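Phosphoribosyltransferase (Thermus thermophilus, PDB 1WD5) is predicted to be a type I phosphoribosyltransferase-like glycosyltransferase, although its substrate and exact reaction remain unknown. Local coordinates at residues Arg4-Ala9 / Gly192-Glu197; Ala11-Ala16 / Ala154-Ser159. One frame throughout, in Å; residues are numbered along the deposited sequence.

Interaction 1 (Arg4-Ala9 / Gly192-Glu197); sequences RDRRHA and GEVTDE
Arg6 reaches from the start of helix 6-17 to the backbone of Gly192, bridging the capped N-terminus of that helix and the loop that leads into helix 196-204 of a phosphoribosyltransferase fold. The contact lies at the surface and buries just 115 Å². Before Arg6, Arg4 lays its guanidinium over one face of the His8 imidazole, with NH1 above the ring centre, while Arg4 N donates to His8 ND1 in the ring plane, 3.1 Å away. Asp5 is the N-cap: its OD1 accepts from His8 N at 2.9 Å, which fixes the first turn from which Arg6 springs. CG of Arg6 stands anti to the carbonyl carbon (chi1 -65°), and the chain then runs extended to NE, which carries the guanidinium to Gly192. There NH1 donates to Gly192 O at 2.9 Å with an N-H...O angle of 139°, while the bond from NH2 to the same oxygen is weak at 3.2 Å, so one carbonyl takes both terminal nitrogens. The oxygen is tilted 23° from the guanidinium plane, whereas NH1 lies in the carbonyl plane. NE forms a salt bridge with Asp128 just after strand 122-126, in a position consistent with the PRPP motif of type I phosphoribosyltransferases. Over one face of the guanidinium, offset toward its rim, sits a methyl group: Val194 CG2, 3.8 Å from Arg6 NH1.

Interaction 2 (Ala11-Ala16 / Ala154-Ser159); sequences ALLAEA and AVPVAS
Leu13 lays its isobutyl end against Ala154 and the CD edge of the Pro156 ring, where helix 6-17 packs on strand 150-155 of the central sheet. This is a helix-on-sheet contact of an alpha/beta fold in which one residue meets three: Leu13 gives 82 of the 143 Å² buried, and Ala154, Val155 and Pro156 share the rest. With CG anti to the backbone N (chi1 -165°), the leucine directs its two methyl branches at different parts of the strand end. CD2 comes to 3.8 Å from Ala154 CB and also rests 3.6 Å from Ala154 O, so the same methyl touches both side chain and backbone. It reaches Pro156 CD as well, at 4.1 Å. The other branch, CD1, faces main chain instead, lying 3.9 Å from Val155 O. No hydrogen bond crosses the contact; all four touching residues are buried and meet by van der Waals packing.

Ala154 points its CB toward the helix and Val155 points its own away, so the leucine meets Val155 through its backbone; the small Ala154 probably lets the leucine come close to the main chain. At Pro156 the chain turns a corner, and the CA atoms of Leu13 and Pro156 are 6.3 Å apart. An alanine in place of Leu13 would probably open a gap beside the Ala154 methyl and the Pro156 ring, since both branches that fill it would be gone.

Around this pair, Leu13 also touches Val37 of helix 33-45 and Val126 of strand 122-126, while Ala154 meets Val124 and Leu17. The leucine thus sits where helices 6-17 and 33-45 meet neighbouring parallel strands 122-126 and 150-155.

Both contacts use helix 6-17, interaction 1 at its N-terminal turn and interaction 2 further along, with centres about 14 Å apart. They meet directly: Ala9 CB lies 3.7 Å from Pro156 CG. Along the chain interaction 2 is nested inside the loop closed by interaction 1, so the same early helix is tied first to strand 150-155 of the central sheet and then to the approach to helix 196-204. The two differ in kind, a polar surface link against buried apolar packing. Helix 33-45 borders both, through Val36 and Val37 at interaction 1 and Val37 at interaction 2. One N-terminal helix is thus joined both to the sheet and to the C-terminal segment, bringing early and late parts of the chain together.

Interaction 1 (Arg4-Ala9 / Gly192-Glu197)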
loop_
_atom_site.group_PDB
_atom_site.type_symbol
_atom_site.label_atom_id
_atom_site.label_comp_id
_atom_site.label_asym_id
_atom_site.label_seq_id
_atom_site.Cartn_x
_atom_site.Cartn_y
_atom_site.Cartn_z
ATOM N N ARG A 4 -3.915 -13.374 15.514
ATOM C CA ARG A 4 -2.861 -13.565 16.509
ATOM C C ARG A 4 -1.775 -12.524 16.274
ATOM O O ARG A 4 -1.293 -11.893 17.211
ATOM C CB ARG A 4 -2.235 -14.961 16.400
ATOM C CG ARG A 4 -3.191 -16.135 16.624
ATOM C CD ARG A 4 -2.406 -17.433 16.829
ATOM N NE ARG A 4 -1.565 -17.769 15.681
ATOM C CZ ARG A 4 -1.992 -18.424 14.603
ATOM N NH1 ARG A 4 -3.250 -18.827 14.518
ATOM N NH2 ARG A 4 -1.164 -18.658 13.595
ATOM N N ASP A 5 -1.394 -12.364 15.008
ATOM C CA ASP A 5 -0.368 -11.409 14.597
ATOM C C ASP A 5 -0.448 -11.160 13.089
ATOM O O ASP A 5 -1.336 -11.682 12.408
ATOM C CB ASP A 5 1.034 -11.919 14.972
ATOM C CG ASP A 5 1.264 -13.371 14.574
ATOM O OD1 ASP A 5 0.884 -13.760 13.449
ATOM O OD2 ASP A 5 1.840 -14.125 15.386
ATOM N N ARG A 6 0.479 -10.365 12.566
ATOM C CA ARG A 6 0.481 -10.045 11.144
ATOM C C ARG A 6 0.756 -11.238 10.220
ATOM O O ARG A 6 0.256 -11.273 9.097
ATOM C CB ARG A 6 1.472 -8.912 10.864
ATOM C CG ARG A 6 1.092 -7.573 11.512
ATOM C CD ARG A 6 2.071 -6.481 11.101
ATOM N NE ARG A 6 1.824 -5.193 11.756
ATOM C CZ ARG A 6 2.196 -4.901 12.999
ATOM N NH1 ARG A 6 2.832 -5.801 13.738
ATOM N NH2 ARG A 6 1.964 -3.695 13.493
ATOM N N ARG A 7 1.532 -12.213 10.684
ATOM C CA ARG A 7 1.821 -13.399 9.871
ATOM C C ARG A 7 0.544 -14.225 9.716
ATOM O O ARG A 7 0.270 -14.776 8.648
ATOM C CB ARG A 7 2.907 -14.261 10.532
ATOM C CG ARG A 7 4.315 -13.673 10.473
ATOM C CD ARG A 7 4.986 -13.963 9.147
ATOM N NE ARG A 7 6.214 -13.195 8.953
ATOM C CZ ARG A 7 6.819 -13.060 7.776
ATOM N NH1 ARG A 7 6.308 -13.652 6.705
ATOM N NH2 ARG A 7 7.900 -12.302 7.657
ATOM N N HIS A 8 -0.226 -14.308 10.797
ATOM C CA HIS A 8 -1.484 -15.048 10.812
ATOM C C HIS A 8 -2.464 -14.435 9.817
ATOM O O HIS A 8 -3.115 -15.142 9.054
ATOM C CB HIS A 8 -2.104 -14.999 12.209
ATOM C CG HIS A 8 -3.407 -15.730 12.320
ATOM N ND1 HIS A 8 -4.334 -15.450 13.301
ATOM C CD2 HIS A 8 -3.921 -16.753 11.597
ATOM C CE1 HIS A 8 -5.364 -16.269 13.179
ATOM N NE2 HIS A 8 -5.138 -17.070 12.152
ATOM N N ALA A 9 -2.574 -13.110 9.836
ATOM C CA ALA A 9 -3.478 -12.416 8.928
ATOM C C ALA A 9 -2.997 -12.598 7.494
ATOM O O ALA A 9 -3.803 -12.714 6.570
ATOM C CB ALA A 9 -3.537 -10.929 9.279
ATOM N N GLY A 192 2.791 -5.541 17.671
ATOM C CA GLY A 192 4.084 -4.946 17.951
ATOM C C GLY A 192 4.646 -4.069 16.842
ATOM O O GLY A 192 4.272 -4.187 15.675
ATOM N N GLU A 193 5.568 -3.193 17.224
ATOM C CA GLU A 193 6.224 -2.271 16.303
ATOM C C GLU A 193 7.105 -2.987 15.272
ATOM O O GLU A 193 7.803 -3.947 15.597
ATOM C CB GLU A 193 7.076 -1.292 17.121
ATOM C CG GLU A 193 8.081 -0.440 16.351
ATOM C CD GLU A 193 7.433 0.512 15.362
ATOM O OE1 GLU A 193 6.309 0.984 15.632
ATOM O OE2 GLU A 193 8.060 0.802 14.321
ATOM N N VAL A 194 7.054 -2.517 14.027
ATOM C CA VAL A 194 7.878 -3.058 12.943
ATOM C C VAL A 194 8.765 -1.885 12.513
ATOM O O VAL A 194 8.285 -0.915 11.928
ATOM C CB VAL A 194 7.012 -3.537 11.755
ATOM C CG1 VAL A 194 7.907 -3.930 10.579
ATOM C CG2 VAL A 194 6.164 -4.740 12.182
ATOM N N THR A 195 10.055 -1.971 12.827
ATOM C CA THR A 195 11.001 -0.898 12.526
ATOM C C THR A 195 11.518 -0.903 11.089
ATOM O O THR A 195 11.340 -1.877 10.352
ATOM C CB THR A 195 12.230 -0.989 13.440
ATOM O OG1 THR A 195 12.980 -2.155 13.088
ATOM C CG2 THR A 195 11.811 -1.105 14.909
ATOM N N ASP A 196 12.167 0.191 10.699
ATOM C CA ASP A 196 12.732 0.283 9.360
ATOM C C ASP A 196 13.741 -0.852 9.201
ATOM O O ASP A 196 13.859 -1.438 8.121
ATOM C CB ASP A 196 13.425 1.636 9.148
ATOM C CG ASP A 196 12.440 2.764 8.867
ATOM O OD1 ASP A 196 11.596 2.619 7.954
ATOM O OD2 ASP A 196 12.515 3.805 9.551
ATOM N N GLU A 197 14.463 -1.169 10.275
ATOM C CA GLU A 197 15.437 -2.253 10.215
ATOM C C GLU A 197 14.718 -3.582 9.996
ATOM O O GLU A 197 15.232 -4.464 9.309
ATOM C CB GLU A 197 16.277 -2.322 11.494
ATOM C CG GLU A 197 17.104 -1.073 11.771
ATOM C CD GLU A 197 18.309 -1.353 12.660
ATOM O OE1 GLU A 197 18.223 -2.262 13.516
ATOM O OE2 GLU A 197 19.339 -0.656 12.506
#

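Interaction 2 (Ala11-Ala16 / Ala154-Ser159)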
loop_
_atom_site.group_PDB
_atom_site.type_symbol
_atom_site.label_atom_id
_atom_site.label_comp_id
_atom_site.label_asym_id
_atom_site.label_seq_id
_atom_site.Cartn_x
_atom_site.Cartn_y
_atom_site.Cartn_z
ATOM N N ALA A 11 -1.452 -15.184 6.238
ATOM C CA ALA A 11 -1.759 -16.537 5.788
ATOM C C ALA A 11 -3.213 -16.605 5.328
ATOM O O ALA A 11 -3.506 -17.129 4.258
ATOM C CB ALA A 11 -1.515 -17.543 6.929
ATOM N N LEU A 12 -4.120 -16.070 6.139
ATOM C CA LEU A 12 -5.543 -16.075 5.799
ATOM C C LEU A 12 -5.815 -15.238 4.557
ATOM O O LEU A 12 -6.701 -15.559 3.760
ATOM C CB LEU A 12 -6.378 -15.528 6.963
ATOM C CG LEU A 12 -6.449 -16.392 8.218
ATOM C CD1 LEU A 12 -7.170 -15.631 9.324
ATOM C CD2 LEU A 12 -7.179 -17.698 7.895
ATOM N N LEU A 13 -5.056 -14.162 4.393
ATOM C CA LEU A 13 -5.243 -13.287 3.242
ATOM C C LEU A 13 -4.804 -14.000 1.969
ATOM O O LEU A 13 -5.466 -13.906 0.930
ATOM C CB LEU A 13 -4.441 -11.995 3.422
ATOM C CG LEU A 13 -4.818 -10.843 2.493
ATOM C CD1 LEU A 13 -6.301 -10.517 2.656
ATOM C CD2 LEU A 13 -3.966 -9.618 2.820
ATOM N N ALA A 14 -3.682 -14.712 2.050
ATOM C CA ALA A 14 -3.168 -15.450 0.899
ATOM C C ALA A 14 -4.184 -16.505 0.464
ATOM O O ALA A 14 -4.350 -16.767 -0.727
ATOM C CB ALA A 14 -1.848 -16.119 1.252
ATOM N N GLU A 15 -4.860 -17.106 1.436
ATOM C CA GLU A 15 -5.868 -18.125 1.158
ATOM C C GLU A 15 -7.090 -17.511 0.462
ATOM O O GLU A 15 -7.676 -18.116 -0.435
ATOM C CB GLU A 15 -6.272 -18.823 2.465
ATOM C CG GLU A 15 -5.268 -19.886 2.922
ATOM C CD GLU A 15 -5.340 -20.189 4.410
ATOM O OE1 GLU A 15 -6.394 -19.945 5.035
ATOM O OE2 GLU A 15 -4.334 -20.690 4.959
ATOM N N ALA A 16 -7.468 -16.305 0.867
ATOM C CA ALA A 16 -8.609 -15.631 0.250
ATOM C C ALA A 16 -8.264 -15.202 -1.178
ATOM O O ALA A 16 -9.148 -15.068 -2.027
ATOM C CB ALA A 16 -9.010 -14.408 1.078
ATOM N N ALA A 154 -5.649 -5.977 -1.153
ATOM C CA ALA A 154 -5.928 -7.035 -0.189
ATOM C C ALA A 154 -5.551 -6.614 1.229
ATOM O O ALA A 154 -4.400 -6.255 1.494
ATOM C CB ALA A 154 -5.178 -8.302 -0.582
ATOM N N VAL A 155 -6.523 -6.671 2.136
ATOM C CA VAL A 155 -6.301 -6.275 3.524
ATOM C C VAL A 155 -7.044 -7.157 4.526
ATOM O O VAL A 155 -8.175 -7.572 4.286
ATOM C CB VAL A 155 -6.756 -4.823 3.749
ATOM C CG1 VAL A 155 -5.962 -3.882 2.854
ATOM C CG2 VAL A 155 -8.245 -4.699 3.442
ATOM N N PRO A 156 -6.412 -7.450 5.670
ATOM C CA PRO A 156 -7.020 -8.281 6.714
ATOM C C PRO A 156 -8.294 -7.659 7.290
ATOM O O PRO A 156 -9.289 -8.349 7.485
ATOM C CB PRO A 156 -5.914 -8.381 7.761
ATOM C CG PRO A 156 -4.668 -8.310 6.934
ATOM C CD PRO A 156 -4.997 -7.184 5.979
ATOM N N VAL A 157 -8.260 -6.359 7.568
ATOM C CA VAL A 157 -9.423 -5.676 8.127
ATOM C C VAL A 157 -9.558 -4.258 7.586
ATOM O O VAL A 157 -8.561 -3.585 7.338
ATOM C CB VAL A 157 -9.349 -5.621 9.666
ATOM C CG1 VAL A 157 -8.199 -4.733 10.104
ATOM C CG2 VAL A 157 -10.668 -5.106 10.229
ATOM N N ALA A 158 -10.795 -3.806 7.400
ATOM C CA ALA A 158 -11.040 -2.466 6.875
ATOM C C ALA A 158 -12.363 -1.873 7.355
ATOM O O ALA A 158 -13.292 -2.603 7.707
ATOM C CB ALA A 158 -11.020 -2.503 5.351
ATOM N N SER A 159 -12.445 -0.546 7.366
ATOM C CA SER A 159 -13.668 0.126 7.780
ATOM C C SER A 159 -14.596 0.167 6.578
ATOM O O SER A 159 -14.142 0.121 5.438
ATOM C CB SER A 159 -13.376 1.558 8.224
ATOM O OG SER A 159 -13.025 2.360 7.107
#